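Long-range contacts in RTX-adhesin (Marinomonas primoryensis, PDB 5IRB), which forms a calcium-binding piece, probably from the cell-surface retention region, of a giant adhesin that binds its Antarctic bacterium to diatoms and ice: residues A[53-58]-A[68-73]; A[73-78]-A[104-109]; A[286-291]-A[306-311]. All coordinates share one frame; numbering follows the deposited sequence.

How the interactions relate
From the N terminus, interaction 1 closes the turn between strands 53-58 and 64-70 and runs into helix 71-76. Interaction 2 opens on that helix, sharing D73, and closes a 25-residue excursion through strand 81-89 and into strand 95-106. The two touch where V69 CG2 meets L74 CD1 at 3.8 Å, and helix 71-76 meets the outer strand 53-58 and strand 95-106 of the same five-stranded sheet. Interaction 3 belongs to another beta-sandwich, its centre about 84 Å from that of interaction 2, and pairs the hairpin strands 287-295 and 301-312. All three follow in series, with none nested or crossing. Interactions 2 and 3 carry residues that bind calcium ions.

Interaction 1. Residues A[53-58]-A[68-73]; sequences VTYSTN and SVAGSD
The ring of Y55 lies across V69, with V69 CG1 over one face, 3.7 Å from the ring centroid and 16° off the normal, a CH-pi contact displaced toward the rim. V69 continues the cover with its backbone, its CA standing 3.5 Å from Y55 CE2. The first torsion of Y55 (chi1 -61°) sets the ring beside its own backbone N and carries the hydroxyl to the start of helix 71-76. There Y55 OH serves two groups. It accepts the amide of A70, the N-cap residue, at 3.1 Å from A70 N with a fairly straight N-H...O angle of 161°, and it donates to D73 OD2, near the ring plane at its edge. The modelled separation of Y55 OH and D73 OD2, 2.5 Å, is very short and its exact value is doubtful. The carboxylate has a second partner, N51 ND2, on OD1, which fixes it from its other oxygen. V53 CG2 lies 3.6 Å from D73 OD2, its side chain crossing the aspartate at about a right angle.

This tight centre contrasts with the S68 side, where the residue is exposed and makes its approach through the carbonyl, S68 O lying 3.4 Å from Y55 CD2. The strand axes stay 7.9 Å apart, so side chains bridge them. Such bridging joins the edge strands of two facing sheets in an immunoglobulin-like beta-sandwich.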
loop_
_atom_site.group_PDB
_atom_site.type_symbol
_atom_site.label_atom_id
_atom_site.label_comp_id
_atom_site.label_asym_id
_atom_site.label_seq_id
_atom_site.Cartn_x
_atom_site.Cartn_y
_atom_site.Cartn_z
ATOM N N VAL A 53 9.293 43.225 -1.737
ATOM C CA VAL A 53 9.749 43.599 -3.071
ATOM C C VAL A 53 8.689 44.500 -3.692
ATOM O O VAL A 53 7.496 44.184 -3.654
ATOM C CB VAL A 53 9.985 42.374 -3.977
ATOM C CG1 VAL A 53 10.437 42.819 -5.353
ATOM C CG2 VAL A 53 11.018 41.422 -3.355
ATOM N N THR A 54 9.133 45.618 -4.263
ATOM C CA THR A 54 8.244 46.582 -4.906
ATOM C C THR A 54 8.073 46.300 -6.388
ATOM O O THR A 54 9.050 46.056 -7.094
ATOM C CB THR A 54 8.768 48.016 -4.728
ATOM O OG1 THR A 54 8.870 48.309 -3.328
ATOM C CG2 THR A 54 7.828 49.040 -5.392
ATOM N N TYR A 55 6.822 46.259 -6.833
ATOM C CA TYR A 55 6.511 46.228 -8.257
ATOM C C TYR A 55 5.699 47.468 -8.594
ATOM O O TYR A 55 4.900 47.930 -7.767
ATOM C CB TYR A 55 5.731 44.964 -8.630
ATOM C CG TYR A 55 6.497 43.680 -8.356
ATOM C CD1 TYR A 55 6.513 43.123 -7.092
ATOM C CD2 TYR A 55 7.214 43.050 -9.356
ATOM C CE1 TYR A 55 7.218 41.944 -6.831
ATOM C CE2 TYR A 55 7.936 41.894 -9.110
ATOM C CZ TYR A 55 7.929 41.341 -7.848
ATOM O OH TYR A 55 8.637 40.179 -7.613
ATOM N N SER A 56 5.814 47.920 -9.840
ATOM C CA SER A 56 5.170 49.147 -10.301
ATOM C C SER A 56 4.627 49.024 -11.704
ATOM O O SER A 56 5.165 48.313 -12.533
ATOM C CB SER A 56 6.163 50.316 -10.278
ATOM O OG SER A 56 6.303 50.819 -8.962
ATOM N N THR A 57 3.561 49.753 -11.975
ATOM C CA THR A 57 3.042 49.808 -13.331
ATOM C C THR A 57 2.212 51.066 -13.560
ATOM O O THR A 57 1.909 51.781 -12.610
ATOM C CB THR A 57 2.184 48.577 -13.651
ATOM O OG1 THR A 57 1.970 48.520 -15.063
ATOM C CG2 THR A 57 0.841 48.657 -12.950
ATOM N N ASN A 58 1.805 51.277 -14.811
ATOM C CA ASN A 58 0.925 52.380 -15.189
ATOM C C ASN A 58 -0.518 51.995 -15.036
ATOM O O ASN A 58 -0.820 50.804 -14.910
ATOM C CB ASN A 58 1.130 52.755 -16.656
ATOM C CG ASN A 58 2.287 53.667 -16.859
ATOM O OD1 ASN A 58 2.673 54.382 -15.941
ATOM N ND2 ASN A 58 2.865 53.657 -18.060
ATOM N N SER A 68 3.433 42.217 -13.926
ATOM C CA SER A 68 4.132 40.955 -13.712
ATOM C C SER A 68 4.903 40.928 -12.389
ATOM O O SER A 68 5.712 41.832 -12.111
ATOM C CB SER A 68 5.083 40.707 -14.872
ATOM O OG SER A 68 4.701 39.547 -15.579
ATOM N N VAL A 69 4.653 39.904 -11.568
ATOM C CA VAL A 69 5.387 39.757 -10.310
ATOM C C VAL A 69 5.970 38.341 -10.179
ATOM O O VAL A 69 5.508 37.416 -10.843
ATOM C CB VAL A 69 4.505 40.069 -9.089
ATOM C CG1 VAL A 69 3.842 41.420 -9.257
ATOM C CG2 VAL A 69 3.446 38.995 -8.871
ATOM N N ALA A 70 7.000 38.182 -9.352
ATOM C CA ALA A 70 7.568 36.851 -9.107
ATOM C C ALA A 70 6.617 35.982 -8.274
ATOM O O ALA A 70 6.237 36.333 -7.159
ATOM C CB ALA A 70 8.926 36.972 -8.432
ATOM N N GLY A 71 6.248 34.825 -8.807
ATOM C CA GLY A 71 5.504 33.861 -8.002
ATOM C C GLY A 71 6.184 33.567 -6.671
ATOM O O GLY A 71 5.513 33.398 -5.655
ATOM N N SER A 72 7.513 33.601 -6.659
ATOM C CA SER A 72 8.291 33.282 -5.459
ATOM C C SER A 72 8.061 34.305 -4.363
ATOM O O SER A 72 8.011 33.949 -3.184
ATOM C CB SER A 72 9.791 33.206 -5.782
ATOM O OG SER A 72 10.323 34.487 -6.104
ATOM N N ASP A 73 7.880 35.573 -4.755
ATOM C CA ASP A 73 7.549 36.615 -3.795
ATOM C C ASP A 73 6.151 36.432 -3.231
ATOM O O ASP A 73 5.942 36.620 -2.039
ATOM C CB ASP A 73 7.714 37.997 -4.433
ATOM C CG ASP A 73 9.169 38.356 -4.625
ATOM O OD1 ASP A 73 9.995 37.887 -3.812
ATOM O OD2 ASP A 73 9.499 39.083 -5.582
#

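Interaction 2. Residues A[73-78]-A[104-109]; sequences DLSADS and FIVKTS. With CA (calcium ion), chain H.
Helix 71-76 packs against the C-terminal end of strand 95-106 by way of L74 and F104, directly beside a calcium site, so the contact couples a short helix, a sheet strand and a metal-binding loop. L74 CD2 sits over one face of the F104 ring, 4.2 Å from its centroid and 28° off the normal, a CH-pi contact; the nearest side-chain atoms are L74 CD2 and F104 CZ, 3.8 Å apart. The rim of the same ring meets the helix backbone, for L74 O lies in the ring plane, 3.4 Å from F104 CE2. That carbonyl also receives the amide of D77, so L74 O has an N-H partner and an aromatic edge. A first torsion that wedges CG of F104 between its backbone N and carbonyl carbon (chi1 58°) turns the ring toward the helix, where I21 and V82 also pack on it. D77 CB approaches the ring edge near its plane, 4.3 Å from F104 CZ.

Farther along, V106 continues the contact more loosely: its CG2 reaches toward L74 O, and its CG1 is 4.0 Å from S75 OG.

Just beyond the helix, D77 grips the calcium ion with both carboxylate oxygens, OD1 at 2.4 Å and OD2 at 2.6 Å. Three waters, D79 OD1 and the I81 carbonyl complete the coordination. D77 OD1 also accepts the backbone amide of N51, which orients the carboxylate, while one of the metal-bound waters lies 3.2 Å from S78 OG. Together these features form a calcium-bound helical crossover between the two sheets of an immunoglobulin-like beta-sandwich.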
loop_
_atom_site.group_PDB
_atom_site.type_symbol
_atom_site.label_atom_id
_atom_site.label_comp_id
_atom_site.label_asym_id
_atom_site.label_seq_id
_atom_site.Cartn_x
_atom_site.Cartn_y
_atom_site.Cartn_z
ATOM N N ASP A 73 7.880 35.573 -4.755
ATOM C CA ASP A 73 7.549 36.615 -3.795
ATOM C C ASP A 73 6.151 36.432 -3.231
ATOM O O ASP A 73 5.942 36.620 -2.039
ATOM C CB ASP A 73 7.714 37.997 -4.433
ATOM C CG ASP A 73 9.169 38.356 -4.625
ATOM O OD1 ASP A 73 9.995 37.887 -3.812
ATOM O OD2 ASP A 73 9.499 39.083 -5.582
ATOM N N LEU A 74 5.201 36.039 -4.069
ATOM C CA LEU A 74 3.861 35.753 -3.574
ATOM C C LEU A 74 3.904 34.543 -2.617
ATOM O O LEU A 74 3.356 34.578 -1.515
ATOM C CB LEU A 74 2.899 35.485 -4.743
ATOM C CG LEU A 74 2.464 36.665 -5.622
ATOM C CD1 LEU A 74 1.840 36.189 -6.930
ATOM C CD2 LEU A 74 1.483 37.521 -4.832
ATOM N N SER A 75 4.626 33.502 -3.011
ATOM C CA SER A 75 4.690 32.300 -2.195
ATOM C C SER A 75 5.374 32.564 -0.846
ATOM O O SER A 75 4.926 32.075 0.195
ATOM C CB SER A 75 5.429 31.201 -2.963
ATOM O OG SER A 75 5.594 30.058 -2.149
ATOM N N ALA A 76 6.407 33.400 -0.864
ATOM C CA ALA A 76 7.164 33.742 0.340
ATOM C C ALA A 76 6.526 34.823 1.212
ATOM O O ALA A 76 6.916 34.975 2.376
ATOM C CB ALA A 76 8.574 34.168 -0.038
ATOM N N ASP A 77 5.587 35.595 0.659
ATOM C CA ASP A 77 5.066 36.770 1.370
ATOM C C ASP A 77 4.464 36.343 2.708
ATOM O O ASP A 77 3.476 35.604 2.755
ATOM C CB ASP A 77 4.021 37.511 0.512
ATOM C CG ASP A 77 3.434 38.734 1.211
ATOM O OD1 ASP A 77 4.063 39.833 1.168
ATOM O OD2 ASP A 77 2.330 38.593 1.810
ATOM N N SER A 78 5.057 36.847 3.788
ATOM C CA SER A 78 4.777 36.334 5.132
ATOM C C SER A 78 3.295 36.336 5.503
ATOM O O SER A 78 2.807 35.346 6.042
ATOM C CB SER A 78 5.569 37.103 6.186
ATOM O OG SER A 78 5.584 38.481 5.886
ATOM N N PHE A 104 -4.476 36.400 -0.186
ATOM C CA PHE A 104 -4.525 35.254 -1.078
ATOM C C PHE A 104 -4.097 34.029 -0.294
ATOM O O PHE A 104 -3.646 34.143 0.850
ATOM C CB PHE A 104 -3.660 35.477 -2.319
ATOM C CG PHE A 104 -2.225 35.745 -2.013
ATOM C CD1 PHE A 104 -1.803 37.020 -1.659
ATOM C CD2 PHE A 104 -1.292 34.728 -2.073
ATOM C CE1 PHE A 104 -0.485 37.271 -1.372
ATOM C CE2 PHE A 104 0.028 34.970 -1.785
ATOM C CZ PHE A 104 0.437 36.249 -1.429
ATOM N N ILE A 105 -4.286 32.864 -0.903
ATOM C CA ILE A 105 -3.890 31.583 -0.309
ATOM C C ILE A 105 -2.709 30.964 -1.050
ATOM O O ILE A 105 -2.686 30.932 -2.282
ATOM C CB ILE A 105 -5.071 30.616 -0.327
ATOM C CG1 ILE A 105 -6.231 31.221 0.475
ATOM C CG2 ILE A 105 -4.654 29.197 0.149
ATOM C CD1 ILE A 105 -7.530 30.483 0.316
ATOM N N VAL A 106 -1.733 30.463 -0.297
ATOM C CA VAL A 106 -0.636 29.697 -0.883
ATOM C C VAL A 106 -0.784 28.211 -0.519
ATOM O O VAL A 106 -0.812 27.854 0.654
ATOM C CB VAL A 106 0.734 30.207 -0.419
ATOM C CG1 VAL A 106 1.850 29.384 -1.046
ATOM C CG2 VAL A 106 0.902 31.682 -0.798
ATOM N N LYS A 107 -0.861 27.382 -1.556
ATOM C CA LYS A 107 -1.028 25.929 -1.480
ATOM C C LYS A 107 -0.180 25.290 -2.559
ATOM O O LYS A 107 -0.646 25.072 -3.671
ATOM C CB LYS A 107 -2.499 25.546 -1.661
ATOM C CG LYS A 107 -2.835 24.065 -1.422
ATOM C CD LYS A 107 -2.550 23.592 -0.010
ATOM C CE LYS A 107 -2.910 22.104 0.142
ATOM N NZ LYS A 107 -4.349 21.861 -0.207
ATOM N N THR A 108 1.077 25.012 -2.237
ATOM C CA THR A 108 2.002 24.557 -3.251
ATOM C C THR A 108 2.316 23.062 -3.182
ATOM O O THR A 108 2.972 22.535 -4.077
ATOM C CB THR A 108 3.320 25.312 -3.127
ATOM O OG1 THR A 108 3.790 25.165 -1.784
ATOM C CG2 THR A 108 3.128 26.809 -3.436
ATOM N N SER A 109 1.852 22.386 -2.136
ATOM C CA SER A 109 1.864 20.928 -2.126
ATOM C C SER A 109 0.799 20.337 -1.212
ATOM O O SER A 109 0.112 21.053 -0.484
ATOM C CB SER A 109 3.242 20.396 -1.719
ATOM O OG SER A 109 3.585 20.837 -0.421
HETATM CA CA CA H . 2.546 41.034 2.562
HETATM O O HOH W 1 4.585 40.865 4.057
HETATM O O HOH W 2 1.672 42.840 3.998
HETATM O O HOH W 3 3.617 42.998 1.335
#

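Interaction 3. Residues A[286-291]-A[306-311]; sequences TAFDAV and GSSTHT. With CA (calcium ion), chain L; CA (calcium ion), chain E.
G306 O is held by A290 N at 2.7 Å, the N-H...O angle being 169°, and is approached by D289 CA at 3.3 Å in a CA-H...O contact. The hydrogen-bonded pair continues through G306 N to A290 O, and the next through F288 N to S308 O and S308 N to F288 O; H310 N then bonds T286 O at 2.8 Å, showing antiparallel register along the hairpin. The S307 OG to D289 OD1 bond is modelled so short that its length is doubtful.

On the buried side, chi1 of F288 (62°) sets CG between the backbone N and the carbonyl carbon, bringing the ring back under S308 CB, 4.3 Å from the centroid, with H310 CE1 at its edge. At the hairpin's end, T286 CA stands over the H310 imidazole, 4.0 Å from its centroid.

The backbone also holds metals: A287 O binds one calcium ion at 2.3 Å, with D285, and T309 O binds another, with D226 and four waters.

Within the sandwich, strand 301-312 is flanked by 227-228 and strand 287-295 by 253-258, while L282 O of helix 279-284 bonds H310 NE2.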
loop_
_atom_site.group_PDB
_atom_site.type_symbol
_atom_site.label_atom_id
_atom_site.label_comp_id
_atom_site.label_asym_id
_atom_site.label_seq_id
_atom_site.Cartn_x
_atom_site.Cartn_y
_atom_site.Cartn_z
ATOM N N THR A 286 2.806 -59.063 3.989
ATOM C CA THR A 286 4.083 -59.142 4.695
ATOM C C THR A 286 4.988 -57.901 4.606
ATOM O O THR A 286 6.128 -57.930 5.087
ATOM C CB THR A 286 4.873 -60.352 4.196
ATOM O OG1 THR A 286 5.009 -60.273 2.776
ATOM C CG2 THR A 286 4.136 -61.651 4.544
ATOM N N ALA A 287 4.500 -56.821 3.992
ATOM C CA ALA A 287 5.273 -55.575 3.914
ATOM C C ALA A 287 4.345 -54.375 3.749
ATOM O O ALA A 287 3.385 -54.462 3.012
ATOM C CB ALA A 287 6.266 -55.627 2.776
ATOM N N PHE A 288 4.593 -53.278 4.457
ATOM C CA PHE A 288 3.701 -52.127 4.337
ATOM C C PHE A 288 4.395 -50.852 4.769
ATOM O O PHE A 288 5.455 -50.887 5.404
ATOM C CB PHE A 288 2.427 -52.358 5.152
ATOM C CG PHE A 288 2.674 -52.513 6.619
ATOM C CD1 PHE A 288 2.866 -51.409 7.430
ATOM C CD2 PHE A 288 2.788 -53.780 7.176
ATOM C CE1 PHE A 288 3.120 -51.559 8.781
ATOM C CE2 PHE A 288 3.042 -53.941 8.523
ATOM C CZ PHE A 288 3.216 -52.847 9.332
ATOM N N ASP A 289 3.797 -49.721 4.412
ATOM C CA ASP A 289 4.341 -48.425 4.757
ATOM C C ASP A 289 3.545 -47.788 5.881
ATOM O O ASP A 289 2.326 -47.974 5.989
ATOM C CB ASP A 289 4.317 -47.483 3.544
ATOM C CG ASP A 289 5.385 -47.825 2.536
ATOM O OD1 ASP A 289 6.352 -48.515 2.915
ATOM O OD2 ASP A 289 5.258 -47.415 1.367
ATOM N N ALA A 290 4.234 -47.019 6.709
ATOM C CA ALA A 290 3.553 -46.153 7.639
ATOM C C ALA A 290 3.782 -44.733 7.115
ATOM O O ALA A 290 4.928 -44.336 6.862
ATOM C CB ALA A 290 4.089 -46.334 9.065
ATOM N N VAL A 291 2.700 -43.984 6.927
ATOM C CA VAL A 291 2.798 -42.630 6.366
ATOM C C VAL A 291 2.319 -41.573 7.354
ATOM O O VAL A 291 1.198 -41.647 7.848
ATOM C CB VAL A 291 2.010 -42.491 5.060
ATOM C CG1 VAL A 291 2.166 -41.063 4.467
ATOM C CG2 VAL A 291 2.487 -43.515 4.061
ATOM N N GLY A 306 7.802 -44.392 6.420
ATOM C CA GLY A 306 8.651 -45.475 6.904
ATOM C C GLY A 306 8.101 -46.811 6.416
ATOM O O GLY A 306 6.886 -47.016 6.332
ATOM N N SER A 307 9.003 -47.722 6.072
ATOM C CA SER A 307 8.618 -48.952 5.401
ATOM C C SER A 307 8.930 -50.151 6.301
ATOM O O SER A 307 9.890 -50.106 7.064
ATOM C CB SER A 307 9.338 -49.058 4.056
ATOM O OG SER A 307 8.789 -48.128 3.118
ATOM N N SER A 308 8.099 -51.193 6.248
ATOM C CA SER A 308 8.221 -52.324 7.160
ATOM C C SER A 308 8.048 -53.617 6.403
ATOM O O SER A 308 7.298 -53.671 5.436
ATOM C CB SER A 308 7.186 -52.271 8.287
ATOM O OG SER A 308 7.322 -53.393 9.151
ATOM N N THR A 309 8.743 -54.653 6.868
ATOM C CA THR A 309 8.589 -56.002 6.372
ATOM C C THR A 309 8.533 -56.961 7.549
ATOM O O THR A 309 9.171 -56.735 8.571
ATOM C CB THR A 309 9.763 -56.426 5.464
ATOM O OG1 THR A 309 10.999 -56.202 6.156
ATOM C CG2 THR A 309 9.754 -55.628 4.153
ATOM N N HIS A 310 7.763 -58.026 7.411
ATOM C CA HIS A 310 7.802 -59.106 8.395
ATOM C C HIS A 310 7.542 -60.427 7.698
ATOM O O HIS A 310 7.190 -60.448 6.522
ATOM C CB HIS A 310 6.781 -58.870 9.515
ATOM C CG HIS A 310 5.372 -58.844 9.049
ATOM N ND1 HIS A 310 4.763 -57.709 8.535
ATOM C CD2 HIS A 310 4.412 -59.816 8.990
ATOM C CE1 HIS A 310 3.530 -57.968 8.212
ATOM N NE2 HIS A 310 3.283 -59.252 8.463
ATOM N N THR A 311 7.739 -61.522 8.427
ATOM C CA THR A 311 7.438 -62.858 7.939
ATOM C C THR A 311 6.303 -63.517 8.737
ATOM O O THR A 311 5.891 -63.010 9.792
ATOM C CB THR A 311 8.705 -63.740 7.947
ATOM O OG1 THR A 311 9.243 -63.764 9.269
ATOM C CG2 THR A 311 9.771 -63.135 7.020
HETATM CA CA CA L . 1.781 -54.759 1.411
HETATM CA CA CA E . 10.250 -56.055 10.484
HETATM O O HOH W 4 8.595 -54.239 11.083
HETATM O O HOH W 5 10.589 -53.920 9.185
HETATM O O HOH W 6 12.053 -56.376 8.815
HETATM O O HOH W 7 11.867 -55.163 12.232
HETATM O O HOH W 8 0.280 -52.865 1.926
#